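Local structure of NreA (Staphylococcus aureus subsp. aureus, 6K2H) at residues 28-33 against 118-123; 49-54 against 99-104; 23-28 against 128-133; 69-74 against 114-119. The protein probably senses nitrate through a single GAF domain and takes part in nitrate-responsive signalling in Staphylococcus aureus. The protein carries 1 engineered substitution. All blocks are in the same frame, centred on the assembly; numbering follows the deposited sequence.

Contact 1. Residues 28-33 against 118-123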
loop_
_atom_site.group_PDB
_atom_site.type_symbol
_atom_site.label_atom_id
_atom_site.label_comp_id
_atom_site.label_asym_id
_atom_site.label_seq_id
_atom_site.Cartn_x
_atom_site.Cartn_y
_atom_site.Cartn_z
ATOM N N ALA A 28 2.747 6.984 0.982
ATOM C CA ALA A 28 2.572 5.677 1.707
ATOM C C ALA A 28 1.090 5.490 2.055
ATOM O O ALA A 28 0.356 6.482 2.150
ATOM C CB ALA A 28 3.479 5.589 2.971
ATOM N N ALA A 29 0.648 4.258 2.268
ATOM C CA ALA A 29 -0.748 4.004 2.563
ATOM C C ALA A 29 -0.858 2.738 3.358
ATOM O O ALA A 29 0.001 1.831 3.214
ATOM C CB ALA A 29 -1.543 3.941 1.299
ATOM N N ILE A 30 -1.875 2.672 4.214
ATOM C CA ILE A 30 -2.170 1.400 4.917
ATOM C C ILE A 30 -3.583 0.947 4.574
ATOM O O ILE A 30 -4.521 1.707 4.725
ATOM C CB ILE A 30 -2.045 1.599 6.439
ATOM C CG1 ILE A 30 -0.580 1.846 6.837
ATOM C CG2 ILE A 30 -2.563 0.338 7.176
ATOM C CD1 ILE A 30 -0.355 2.437 8.233
ATOM N N ALA A 31 -3.720 -0.315 4.181
ATOM C CA ALA A 31 -5.011 -0.929 3.859
ATOM C C ALA A 31 -5.376 -1.948 4.954
ATOM O O ALA A 31 -4.524 -2.680 5.453
ATOM C CB ALA A 31 -4.951 -1.596 2.499
ATOM N N PHE A 32 -6.656 -1.999 5.274
ATOM C CA PHE A 32 -7.213 -2.942 6.343
ATOM C C PHE A 32 -8.601 -3.266 5.844
ATOM O O PHE A 32 -9.202 -2.459 5.061
ATOM C CB PHE A 32 -7.476 -2.190 7.715
ATOM C CG PHE A 32 -6.297 -1.594 8.364
ATOM C CD1 PHE A 32 -6.320 -0.264 8.790
ATOM C CD2 PHE A 32 -5.221 -2.394 8.686
ATOM C CE1 PHE A 32 -5.278 0.242 9.479
ATOM C CE2 PHE A 32 -4.147 -1.885 9.363
ATOM C CZ PHE A 32 -4.188 -0.558 9.766
ATOM N N TYR A 33 -9.221 -4.364 6.355
ATOM C CA TYR A 33 -10.663 -4.556 6.133
ATOM C C TYR A 33 -11.478 -3.328 6.642
ATOM O O TYR A 33 -11.127 -2.729 7.645
ATOM C CB TYR A 33 -11.193 -5.839 6.817
ATOM C CG TYR A 33 -10.770 -7.053 6.041
ATOM C CD1 TYR A 33 -11.402 -7.390 4.855
ATOM C CD2 TYR A 33 -9.766 -7.874 6.495
ATOM C CE1 TYR A 33 -10.981 -8.497 4.128
ATOM C CE2 TYR A 33 -9.329 -8.961 5.743
ATOM C CZ TYR A 33 -9.994 -9.275 4.589
ATOM O OH TYR A 33 -9.582 -10.367 3.876
ATOM N N GLY A 118 -3.093 -6.362 7.529
ATOM C CA GLY A 118 -3.063 -5.136 6.720
ATOM C C GLY A 118 -1.934 -5.139 5.710
ATOM O O GLY A 118 -1.102 -6.089 5.637
ATOM N N VAL A 119 -1.923 -4.074 4.915
ATOM C CA VAL A 119 -0.890 -3.876 3.921
ATOM C C VAL A 119 -0.339 -2.491 4.028
ATOM O O VAL A 119 -1.109 -1.547 4.029
ATOM C CB VAL A 119 -1.394 -4.159 2.491
ATOM C CG1 VAL A 119 -0.255 -3.994 1.497
ATOM C CG2 VAL A 119 -2.001 -5.558 2.409
ATOM N N LEU A 120 0.999 -2.376 4.164
ATOM C CA LEU A 120 1.700 -1.106 4.094
ATOM C C LEU A 120 2.306 -0.904 2.705
ATOM O O LEU A 120 3.130 -1.730 2.216
ATOM C CB LEU A 120 2.807 -1.046 5.128
ATOM C CG LEU A 120 3.757 0.081 5.164
ATOM C CD1 LEU A 120 3.059 1.397 5.436
ATOM C CD2 LEU A 120 4.828 -0.161 6.254
ATOM N N LEU A 121 1.843 0.122 2.034
ATOM C CA LEU A 121 2.265 0.439 0.648
ATOM C C LEU A 121 3.163 1.668 0.672
ATOM O O LEU A 121 2.821 2.675 1.357
ATOM C CB LEU A 121 1.060 0.667 -0.217
ATOM C CG LEU A 121 1.423 1.287 -1.569
ATOM C CD1 LEU A 121 2.119 0.317 -2.399
ATOM C CD2 LEU A 121 0.158 1.813 -2.274
ATOM N N PHE A 122 4.368 1.531 0.087
ATOM C CA PHE A 122 5.281 2.672 -0.156
ATOM C C PHE A 122 5.260 2.915 -1.653
ATOM O O PHE A 122 5.406 1.972 -2.474
ATOM C CB PHE A 122 6.709 2.338 0.313
ATOM C CG PHE A 122 6.844 2.238 1.811
ATOM C CD1 PHE A 122 6.889 3.414 2.556
ATOM C CD2 PHE A 122 7.043 1.040 2.435
ATOM C CE1 PHE A 122 7.055 3.346 3.942
ATOM C CE2 PHE A 122 7.236 0.963 3.814
ATOM C CZ PHE A 122 7.243 2.128 4.560
ATOM N N GLY A 123 5.058 4.163 -2.041
ATOM C CA GLY A 123 5.034 4.514 -3.459
ATOM C C GLY A 123 5.916 5.683 -3.876
ATOM O O GLY A 123 6.066 6.620 -3.105
#
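Ala29 and Ala31 face Leu121 and Val119 as antiparallel hydrogen-bonded pairs, with the two short strand axes 4.7 Å apart at closest and their directions 162° apart. Two backbone bonds close each pair; that from Leu121 N to Ala29 O, 2.8 Å long, is almost perfectly straight (178° at the hydrogen). The non-hydrogen-bonded pairs are Ile30 with Leu120 and Ala28 with Phe122. Here CA-H groups turn to carbonyls, as Ala28 CA does at 3.0 Å from Leu121 O.

On the face carrying Ala28, Ile30, Leu120 and Phe122, the CD1 branch of Leu120 reaches Ile30 CG1 at 3.9 Å. Ile30 CG1 stands beside its own backbone N (chi1 -68°), which swings CG2 round beneath the Phe32 ring, 3.2 Å from its plane and offset toward the rim. Gly118, the residue across from Phe32, lets that ring lean over it, CD2 of Phe32 lying 4.0 Å from Gly118 CA; a CB on Gly118 would collide with the ring. Ala28 is small enough to sit beside the Phe122 ring, CB to CD1 4.1 Å. On the reverse face two more alanines meet branched residues, and Ala29 CB lies 4.4 Å from Leu121 CB.

These are central strands of the antiparallel GAF sheet, flanked by strands 42-48 and 104-112. Helix 10-23 packs Phe12 and Leu16 on the Ile30-Leu120 face, while helix 65-73 and Trp44 cover parts of the alanine face.

Contact 2. Residues 49-54 against 99-104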
loop_
_atom_site.group_PDB
_atom_site.type_symbol
_atom_site.label_atom_id
_atom_site.label_comp_id
_atom_site.label_asym_id
_atom_site.label_seq_id
_atom_site.Cartn_x
_atom_site.Cartn_y
_atom_site.Cartn_z
ATOM N N GLY A 49 1.405 11.791 2.140
ATOM C CA GLY A 49 1.945 12.284 0.863
ATOM C C GLY A 49 0.968 12.170 -0.330
ATOM O O GLY A 49 1.368 12.307 -1.488
ATOM N N ASN A 50 -0.294 12.020 -0.049
ATOM C CA ASN A 50 -1.313 11.888 -1.054
ATOM C C ASN A 50 -1.523 13.185 -1.795
ATOM O O ASN A 50 -1.530 14.294 -1.191
ATOM C CB ASN A 50 -2.641 11.390 -0.471
ATOM C CG ASN A 50 -3.256 12.332 0.547
ATOM O OD1 ASN A 50 -2.624 12.672 1.561
ATOM N ND2 ASN A 50 -4.472 12.745 0.305
ATOM N N LYS A 51 -1.771 13.041 -3.082
ATOM C CA LYS A 51 -2.111 14.196 -3.909
ATOM C C LYS A 51 -3.599 14.542 -3.821
ATOM O O LYS A 51 -3.967 15.713 -4.020
ATOM C CB LYS A 51 -1.724 14.001 -5.359
ATOM C CG LYS A 51 -0.238 13.764 -5.536
ATOM C CD LYS A 51 0.235 13.904 -6.928
ATOM C CE LYS A 51 -0.356 12.797 -7.812
ATOM N NZ LYS A 51 -0.032 13.070 -9.221
ATOM N N ASN A 52 -4.477 13.554 -3.597
ATOM C CA ASN A 52 -5.895 13.804 -3.617
ATOM C C ASN A 52 -6.587 12.818 -2.716
ATOM O O ASN A 52 -5.944 11.996 -2.099
ATOM C CB ASN A 52 -6.453 13.747 -5.037
ATOM C CG ASN A 52 -6.159 12.424 -5.706
ATOM O OD1 ASN A 52 -6.788 11.472 -5.312
ATOM N ND2 ASN A 52 -5.152 12.352 -6.642
ATOM N N ASN A 53 -7.918 12.900 -2.618
ATOM C CA ASN A 53 -8.663 12.020 -1.714
ATOM C C ASN A 53 -9.453 10.934 -2.412
ATOM O O ASN A 53 -10.328 10.289 -1.837
ATOM C CB ASN A 53 -9.606 12.883 -0.880
ATOM C CG ASN A 53 -8.864 13.703 0.146
ATOM O OD1 ASN A 53 -9.357 14.773 0.553
ATOM N ND2 ASN A 53 -7.688 13.221 0.602
ATOM N N ARG A 54 -9.148 10.750 -3.669
ATOM C CA ARG A 54 -9.838 9.729 -4.434
ATOM C C ARG A 54 -9.536 8.324 -3.947
ATOM O O ARG A 54 -10.353 7.419 -4.213
ATOM C CB ARG A 54 -9.540 9.878 -5.896
ATOM C CG ARG A 54 -9.922 11.242 -6.438
ATOM C CD ARG A 54 -10.059 11.218 -7.950
ATOM N NE ARG A 54 -8.808 11.141 -8.653
ATOM C CZ ARG A 54 -7.962 12.109 -8.833
ATOM N NH1 ARG A 54 -8.186 13.317 -8.319
ATOM N NH2 ARG A 54 -6.843 11.895 -9.486
ATOM N N SER A 99 -4.803 6.855 -9.028
ATOM C CA SER A 99 -5.228 8.072 -8.316
ATOM C C SER A 99 -4.020 8.819 -7.783
ATOM O O SER A 99 -4.050 10.046 -7.737
ATOM C CB SER A 99 -6.229 7.727 -7.208
ATOM O OG SER A 99 -5.677 7.085 -6.052
ATOM N N GLU A 100 -2.904 8.108 -7.487
ATOM C CA GLU A 100 -1.714 8.763 -6.949
ATOM C C GLU A 100 -0.518 8.770 -7.917
ATOM O O GLU A 100 0.514 9.224 -7.540
ATOM C CB GLU A 100 -1.354 8.118 -5.612
ATOM C CG GLU A 100 -2.336 8.402 -4.476
ATOM C CD GLU A 100 -2.401 9.898 -4.112
ATOM O OE1 GLU A 100 -1.349 10.590 -4.292
ATOM O OE2 GLU A 100 -3.463 10.346 -3.619
ATOM N N SER A 101 -0.729 8.386 -9.170
ATOM C CA SER A 101 0.300 8.429 -10.226
ATOM C C SER A 101 1.603 7.828 -9.736
ATOM O O SER A 101 2.673 8.434 -9.874
ATOM C CB SER A 101 0.561 9.862 -10.732
ATOM O OG SER A 101 -0.680 10.531 -10.966
ATOM N N LEU A 102 1.492 6.642 -9.189
ATOM C CA LEU A 102 2.702 5.971 -8.696
ATOM C C LEU A 102 3.467 5.272 -9.805
ATOM O O LEU A 102 2.865 4.552 -10.652
ATOM C CB LEU A 102 2.268 4.967 -7.631
ATOM C CG LEU A 102 1.452 5.488 -6.454
ATOM C CD1 LEU A 102 1.081 4.421 -5.415
ATOM C CD2 LEU A 102 2.203 6.658 -5.828
ATOM N N THR A 103 4.768 5.489 -9.787
ATOM C CA THR A 103 5.675 4.941 -10.808
ATOM C C THR A 103 6.487 3.778 -10.310
ATOM O O THR A 103 7.061 3.086 -11.096
ATOM C CB THR A 103 6.554 6.036 -11.441
ATOM O OG1 THR A 103 7.312 6.701 -10.424
ATOM C CG2 THR A 103 5.673 7.059 -12.170
ATOM N N ALA A 104 6.559 3.575 -8.998
ATOM C CA ALA A 104 7.169 2.367 -8.378
ATOM C C ALA A 104 6.459 2.129 -7.068
ATOM O O ALA A 104 6.010 3.082 -6.408
ATOM C CB ALA A 104 8.644 2.571 -8.128
HETATM O O HOH W 1 -5.730 9.092 -4.181
#
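Asn52, whose OD1 closes an Asx turn, docks the loop 49-54 onto Ser99 at the end of helix 96-99 through its ND2. Its OD1 accepts a bond from Arg54 N at 3.0 Å, in the carbonyl plane and on a lone pair, while its ND2 donates to Ser99 O (2.8 Å), a partner lying close to the amide plane. Asparagine suits the place because one flat group offers both an acceptor to its own turn and a donor to the helix end.

Lys51 lies alongside Glu100, the two side chains running past each other in opposite directions. Its CB and then its CG pass Glu100 OE1, the latter at 3.6 Å; farther out, the bend at chi3 (-66°) lays CE 3.7 Å from Glu100 O, and NZ ends 3.1 Å from Ser101 OG. The carboxylate is held from the loop's backbone: Lys51 N bonds to Glu100 OE1 at 2.8 Å through the syn lone pair, and Asn52 N makes a weak bond to Glu100 OE2. Arg125 forms a salt bridge with Glu100 OE1, so this buried acid is probably kept ionised.

A single water ties the pieces together, donating to Asn52 OD1 (2.8 Å) and Glu100 OE2, and accepting from Ser99 OG at 2.7 Å.

Contact 3. Residues 23-28 against 128-133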
loop_
_atom_site.group_PDB
_atom_site.type_symbol
_atom_site.label_atom_id
_atom_site.label_comp_id
_atom_site.label_asym_id
_atom_site.label_seq_id
_atom_site.Cartn_x
_atom_site.Cartn_y
_atom_site.Cartn_z
ATOM N N GLU A 23 11.734 7.123 5.218
ATOM C CA GLU A 23 12.139 6.114 4.240
ATOM C C GLU A 23 12.336 6.632 2.859
ATOM O O GLU A 23 12.756 5.890 1.942
ATOM C CB GLU A 23 11.195 4.899 4.273
ATOM C CG GLU A 23 11.207 4.045 5.540
ATOM C CD GLU A 23 12.619 3.668 6.024
ATOM O OE1 GLU A 23 13.525 3.418 5.202
ATOM O OE2 GLU A 23 12.839 3.736 7.243
ATOM N N GLY A 24 12.053 7.905 2.634
ATOM C CA GLY A 24 12.331 8.523 1.411
ATOM C C GLY A 24 11.272 8.404 0.344
ATOM O O GLY A 24 11.573 8.581 -0.774
ATOM N N TYR A 25 10.042 8.171 0.741
ATOM C CA TYR A 25 8.922 7.926 -0.196
ATOM C C TYR A 25 8.077 9.108 -0.480
ATOM O O TYR A 25 7.752 9.912 0.400
ATOM C CB TYR A 25 8.098 6.703 0.240
ATOM C CG TYR A 25 8.765 5.369 -0.142
ATOM C CD1 TYR A 25 8.668 4.841 -1.444
ATOM C CD2 TYR A 25 9.529 4.691 0.753
ATOM C CE1 TYR A 25 9.273 3.623 -1.778
ATOM C CE2 TYR A 25 10.143 3.494 0.449
ATOM C CZ TYR A 25 10.020 2.949 -0.785
ATOM O OH TYR A 25 10.651 1.776 -1.066
ATOM N N ASP A 26 7.579 9.163 -1.714
ATOM C CA ASP A 26 6.671 10.199 -2.070
ATOM C C ASP A 26 5.268 9.952 -1.477
ATOM O O ASP A 26 4.476 10.872 -1.355
ATOM C CB ASP A 26 6.555 10.324 -3.575
ATOM C CG ASP A 26 7.868 10.815 -4.227
ATOM O OD1 ASP A 26 8.693 11.455 -3.497
ATOM O OD2 ASP A 26 8.084 10.522 -5.432
ATOM N N PHE A 27 4.945 8.679 -1.281
ATOM C CA PHE A 27 3.606 8.297 -0.862
ATOM C C PHE A 27 3.665 7.077 0.042
ATOM O O PHE A 27 4.521 6.153 -0.133
ATOM C CB PHE A 27 2.801 7.911 -2.138
ATOM C CG PHE A 27 1.395 7.453 -1.862
ATOM C CD1 PHE A 27 0.422 8.352 -1.453
ATOM C CD2 PHE A 27 1.031 6.137 -1.982
ATOM C CE1 PHE A 27 -0.867 7.967 -1.178
ATOM C CE2 PHE A 27 -0.275 5.744 -1.694
ATOM C CZ PHE A 27 -1.218 6.656 -1.282
ATOM N N ALA A 28 2.747 6.984 0.982
ATOM C CA ALA A 28 2.572 5.677 1.707
ATOM C C ALA A 28 1.090 5.490 2.055
ATOM O O ALA A 28 0.356 6.482 2.150
ATOM C CB ALA A 28 3.479 5.589 2.971
ATOM N N ARG A 128 11.111 8.187 -9.550
ATOM C CA ARG A 128 12.088 8.044 -8.465
ATOM C C ARG A 128 12.132 6.537 -8.144
ATOM O O ARG A 128 11.119 5.888 -7.896
ATOM C CB ARG A 128 11.728 8.818 -7.195
ATOM C CG ARG A 128 11.823 10.338 -7.283
ATOM C CD ARG A 128 11.609 10.996 -5.908
ATOM N NE ARG A 128 12.623 10.470 -4.957
ATOM C CZ ARG A 128 12.439 10.103 -3.691
ATOM N NH1 ARG A 128 13.481 9.529 -3.003
ATOM N NH2 ARG A 128 11.270 10.245 -3.094
ATOM N N PRO A 129 13.323 5.957 -8.134
ATOM C CA PRO A 129 13.436 4.554 -7.711
ATOM C C PRO A 129 13.127 4.267 -6.224
ATOM O O PRO A 129 13.273 5.150 -5.308
ATOM C CB PRO A 129 14.909 4.218 -8.030
ATOM C CG PRO A 129 15.267 5.183 -9.108
ATOM C CD PRO A 129 14.595 6.474 -8.682
ATOM N N LEU A 130 12.730 3.038 -5.977
ATOM C CA LEU A 130 12.564 2.523 -4.643
ATOM C C LEU A 130 13.939 2.605 -3.953
ATOM O O LEU A 130 14.865 2.112 -4.491
ATOM C CB LEU A 130 12.149 1.072 -4.695
ATOM C CG LEU A 130 10.795 0.756 -5.340
ATOM C CD1 LEU A 130 10.608 -0.746 -5.421
ATOM C CD2 LEU A 130 9.649 1.434 -4.607
ATOM N N PRO A 131 14.043 3.225 -2.771
ATOM C CA PRO A 131 15.383 3.222 -2.178
ATOM C C PRO A 131 15.871 1.866 -1.766
ATOM O O PRO A 131 17.022 1.614 -1.961
ATOM C CB PRO A 131 15.256 4.172 -0.977
ATOM C CG PRO A 131 14.101 5.041 -1.269
ATOM C CD PRO A 131 13.140 4.071 -2.018
ATOM N N LYS A 132 15.011 1.048 -1.135
ATOM C CA LYS A 132 15.360 -0.208 -0.484
ATOM C C LYS A 132 14.111 -1.097 -0.322
ATOM O O LYS A 132 13.025 -0.603 -0.018
ATOM C CB LYS A 132 15.904 0.146 0.886
ATOM C CG LYS A 132 16.197 -0.988 1.762
ATOM C CD LYS A 132 16.844 -0.496 3.077
ATOM C CE LYS A 132 17.427 -1.671 3.735
ATOM N NZ LYS A 132 18.200 -1.247 4.944
ATOM N N ILE A 133 14.275 -2.395 -0.538
ATOM C CA ILE A 133 13.175 -3.389 -0.422
ATOM C C ILE A 133 13.245 -3.907 1.024
ATOM O O ILE A 133 14.307 -4.357 1.430
ATOM C CB ILE A 133 13.528 -4.550 -1.406
ATOM C CG1 ILE A 133 13.590 -3.978 -2.818
ATOM C CG2 ILE A 133 12.554 -5.701 -1.371
ATOM C CD1 ILE A 133 12.321 -3.236 -3.229
#
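A surface clasp, part salt bridge and part apolar packing, fastens Arg128, Leu130 and Pro131 of the loop after strand 115-124 to the turn between helix 10-23 and strand 27-33. Gly24 ends that helix in a Schellman motif, its positive phi easily adopted by a residue without a side chain. Its carbonyl is gripped by Arg128: NH2 bonds to Gly24 O at 2.9 Å, and NH1 adds a weak bond to the same oxygen. NH2 also makes a salt bridge to Asp26 OD1 (2.9 Å), meeting it from above the carboxylate plane, with the two flat groups turned 56° apart. A bend at chi3 (58°) directs the end of the arginine toward the turn, where NH2 meets both oxygens.

The apolar half belongs to Tyr25. Leu130 CD2 lies at the edge of its ring, 3.6 Å from CE1, and the proline ring crosses farther out, Pro131 CD being 3.5 Å from Tyr25 CZ. Pro131 CG also rests 3.6 Å from Glu23 O.

Behind the turn, Tyr25 stacks on Phe122 of strand 115-124, and Arg20 NH1 of helix 10-23 donates a hydrogen bond to Tyr25 O. Asp26 OD2 accepts from Arg125 N, and Leu130 reaches on to Val78 of strand 77-79.

Contact 4. Residues 69-74 against 114-119. With EDO (1,2-ethanediol), chain C.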
loop_
_atom_site.group_PDB
_atom_site.type_symbol
_atom_site.label_atom_id
_atom_site.label_comp_id
_atom_site.label_asym_id
_atom_site.label_seq_id
_atom_site.Cartn_x
_atom_site.Cartn_y
_atom_site.Cartn_z
ATOM N N THR A 69 -4.053 -8.681 -2.962
ATOM C CA THR A 69 -3.118 -9.752 -3.267
ATOM C C THR A 69 -2.177 -10.004 -2.091
ATOM O O THR A 69 -1.961 -11.135 -1.708
ATOM C CB THR A 69 -2.340 -9.432 -4.560
ATOM O OG1 THR A 69 -3.280 -9.179 -5.637
ATOM C CG2 THR A 69 -1.403 -10.506 -4.942
ATOM N N VAL A 70 -1.669 -8.963 -1.483
ATOM C CA VAL A 70 -0.747 -9.174 -0.369
ATOM C C VAL A 70 -1.481 -9.856 0.800
ATOM O O VAL A 70 -0.903 -10.703 1.447
ATOM C CB VAL A 70 -0.097 -7.856 0.042
ATOM C CG1 VAL A 70 0.714 -8.010 1.345
ATOM C CG2 VAL A 70 0.819 -7.342 -1.053
ATOM N N MET A 71 -2.731 -9.451 1.057
ATOM C CA MET A 71 -3.511 -9.959 2.161
ATOM C C MET A 71 -3.750 -11.410 1.939
ATOM O O MET A 71 -3.722 -12.182 2.878
ATOM C CB MET A 71 -4.860 -9.237 2.290
ATOM C CG MET A 71 -4.658 -7.821 2.711
ATOM S SD MET A 71 -5.532 -7.126 4.072
ATOM C CE MET A 71 -5.488 -8.509 5.188
ATOM N N LYS A 72 -3.976 -11.778 0.712
ATOM C CA LYS A 72 -4.272 -13.152 0.374
ATOM C C LYS A 72 -3.044 -14.007 0.420
ATOM O O LYS A 72 -3.089 -15.070 1.003
ATOM C CB LYS A 72 -4.893 -13.264 -1.019
ATOM C CG LYS A 72 -5.045 -14.729 -1.445
ATOM C CD LYS A 72 -5.946 -14.928 -2.644
ATOM C CE LYS A 72 -6.040 -16.411 -3.008
ATOM N NZ LYS A 72 -5.994 -16.634 -4.483
ATOM N N THR A 73 -1.959 -13.573 -0.205
ATOM C CA THR A 73 -0.742 -14.390 -0.284
ATOM C C THR A 73 0.160 -14.305 0.895
ATOM O O THR A 73 0.983 -15.176 1.075
ATOM C CB THR A 73 0.174 -13.946 -1.451
ATOM O OG1 THR A 73 0.570 -12.574 -1.262
ATOM C CG2 THR A 73 -0.512 -14.105 -2.739
ATOM N N GLY A 74 0.084 -13.234 1.683
ATOM C CA GLY A 74 1.091 -13.012 2.698
ATOM C C GLY A 74 2.511 -12.707 2.259
ATOM O O GLY A 74 3.462 -12.846 3.041
ATOM N N ASN A 114 1.067 -14.111 13.293
ATOM C CA ASN A 114 1.038 -14.962 12.124
ATOM C C ASN A 114 -0.200 -14.804 11.278
ATOM O O ASN A 114 -0.456 -15.598 10.418
ATOM C CB ASN A 114 1.275 -16.457 12.438
ATOM C CG ASN A 114 2.677 -16.726 13.055
ATOM O OD1 ASN A 114 2.876 -17.703 13.820
ATOM N ND2 ASN A 114 3.653 -15.932 12.673
ATOM N N GLN A 115 -0.940 -13.720 11.476
ATOM C CA GLN A 115 -2.043 -13.386 10.557
ATOM C C GLN A 115 -1.696 -12.065 9.887
ATOM O O GLN A 115 -1.127 -11.136 10.506
ATOM C CB GLN A 115 -3.328 -13.196 11.371
ATOM C CG GLN A 115 -4.503 -12.725 10.579
ATOM C CD GLN A 115 -5.002 -13.745 9.516
ATOM O OE1 GLN A 115 -4.311 -14.052 8.569
ATOM N NE2 GLN A 115 -6.205 -14.260 9.687
ATOM N N VAL A 116 -2.010 -11.975 8.603
ATOM C CA VAL A 116 -1.908 -10.678 7.908
ATOM C C VAL A 116 -3.152 -9.866 8.173
ATOM O O VAL A 116 -4.212 -10.268 7.754
ATOM C CB VAL A 116 -1.816 -10.799 6.358
ATOM C CG1 VAL A 116 -1.604 -9.404 5.734
ATOM C CG2 VAL A 116 -0.723 -11.724 5.891
ATOM N N TYR A 117 -3.004 -8.724 8.827
ATOM C CA TYR A 117 -4.104 -7.848 9.137
ATOM C C TYR A 117 -4.167 -6.623 8.255
ATOM O O TYR A 117 -5.214 -5.963 8.167
ATOM C CB TYR A 117 -4.046 -7.421 10.581
ATOM C CG TYR A 117 -2.946 -6.461 10.960
ATOM C CD1 TYR A 117 -3.114 -5.052 10.821
ATOM C CD2 TYR A 117 -1.762 -6.921 11.526
ATOM C CE1 TYR A 117 -2.090 -4.156 11.201
ATOM C CE2 TYR A 117 -0.777 -6.036 11.901
ATOM C CZ TYR A 117 -0.948 -4.664 11.716
ATOM O OH TYR A 117 0.033 -3.824 12.121
ATOM N N GLY A 118 -3.093 -6.362 7.529
ATOM C CA GLY A 118 -3.063 -5.136 6.720
ATOM C C GLY A 118 -1.934 -5.139 5.710
ATOM O O GLY A 118 -1.102 -6.089 5.637
ATOM N N VAL A 119 -1.923 -4.074 4.915
ATOM C CA VAL A 119 -0.890 -3.876 3.921
ATOM C C VAL A 119 -0.339 -2.491 4.028
ATOM O O VAL A 119 -1.109 -1.547 4.029
ATOM C CB VAL A 119 -1.394 -4.159 2.491
ATOM C CG1 VAL A 119 -0.255 -3.994 1.497
ATOM C CG2 VAL A 119 -2.001 -5.558 2.409
HETATM C C1 EDO C . -1.641 -17.972 7.224
HETATM O O1 EDO C . -0.383 -17.527 7.766
HETATM C C2 EDO C . -2.328 -16.861 6.418
HETATM O O2 EDO C . -3.546 -17.343 5.805
#
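Met71 of helix 65-73 runs along strand 115-119, back toward its start, beginning with its CG 3.5 Å from Val119 CG2. Its SD then passes over Gly118 CA, and its methyl CE ends 3.4 Å from Val116 O. Bends at chi2 (-129°) and chi3 (40°) set this course, one that the unbranched, flexible methionine can follow. A CB on Gly118 would point away from the helix and be crowded by the Tyr117 ring, which suits glycine to the position. Tyr117 and Gly118 together face Leu110 as a classic beta bulge, and Met71 CE lies 3.8 Å from Tyr117 C.

Valines supply much of the remaining surface. Val70, one position earlier in helix 65-73, turns CB and CG1 onto both methyls of Val119, crossing them at a slant, with Val70 CB 3.8 Å from Val119 CG2. Val116 CG2 meets Gly74 CA at 3.9 Å where the helix ends; glycine readily takes the positive phi there. A 1,2-ethanediol, probably from the crystallisation liquor, donates to Asn114 O.

The helix segment runs 159° from the strand direction, 8.0 Å between axes at closest. Val70 also touches Pro109 of strand 104-112 and Met77 of strand 77-79, Val116 touches Trp111, and Met71 reaches Tyr33 of strand 27-33.

All four contacts lie within one GAF domain, and contacts 1, 3 and 4 reach the same antiparallel sheet. Contact 1 is its buried centre, its own centre about 3 Å from that of the chain. Measured between centres, contact 3 lies about 14 Å from it and shares Ala28; contact 4 lies about 11 Å away and shares Gly118 and Val119. These two are on opposite sides of the chain's centre, their centres about 21 Å apart. Contact 2 joins the first and third through Leu102, which packs on Leu121 and Phe27. Along the chain contact 3 encloses the loops of the others, whereas contacts 2 and 4 interleave. Sheet, flanking helix and surface loops are thus tied together across the domain.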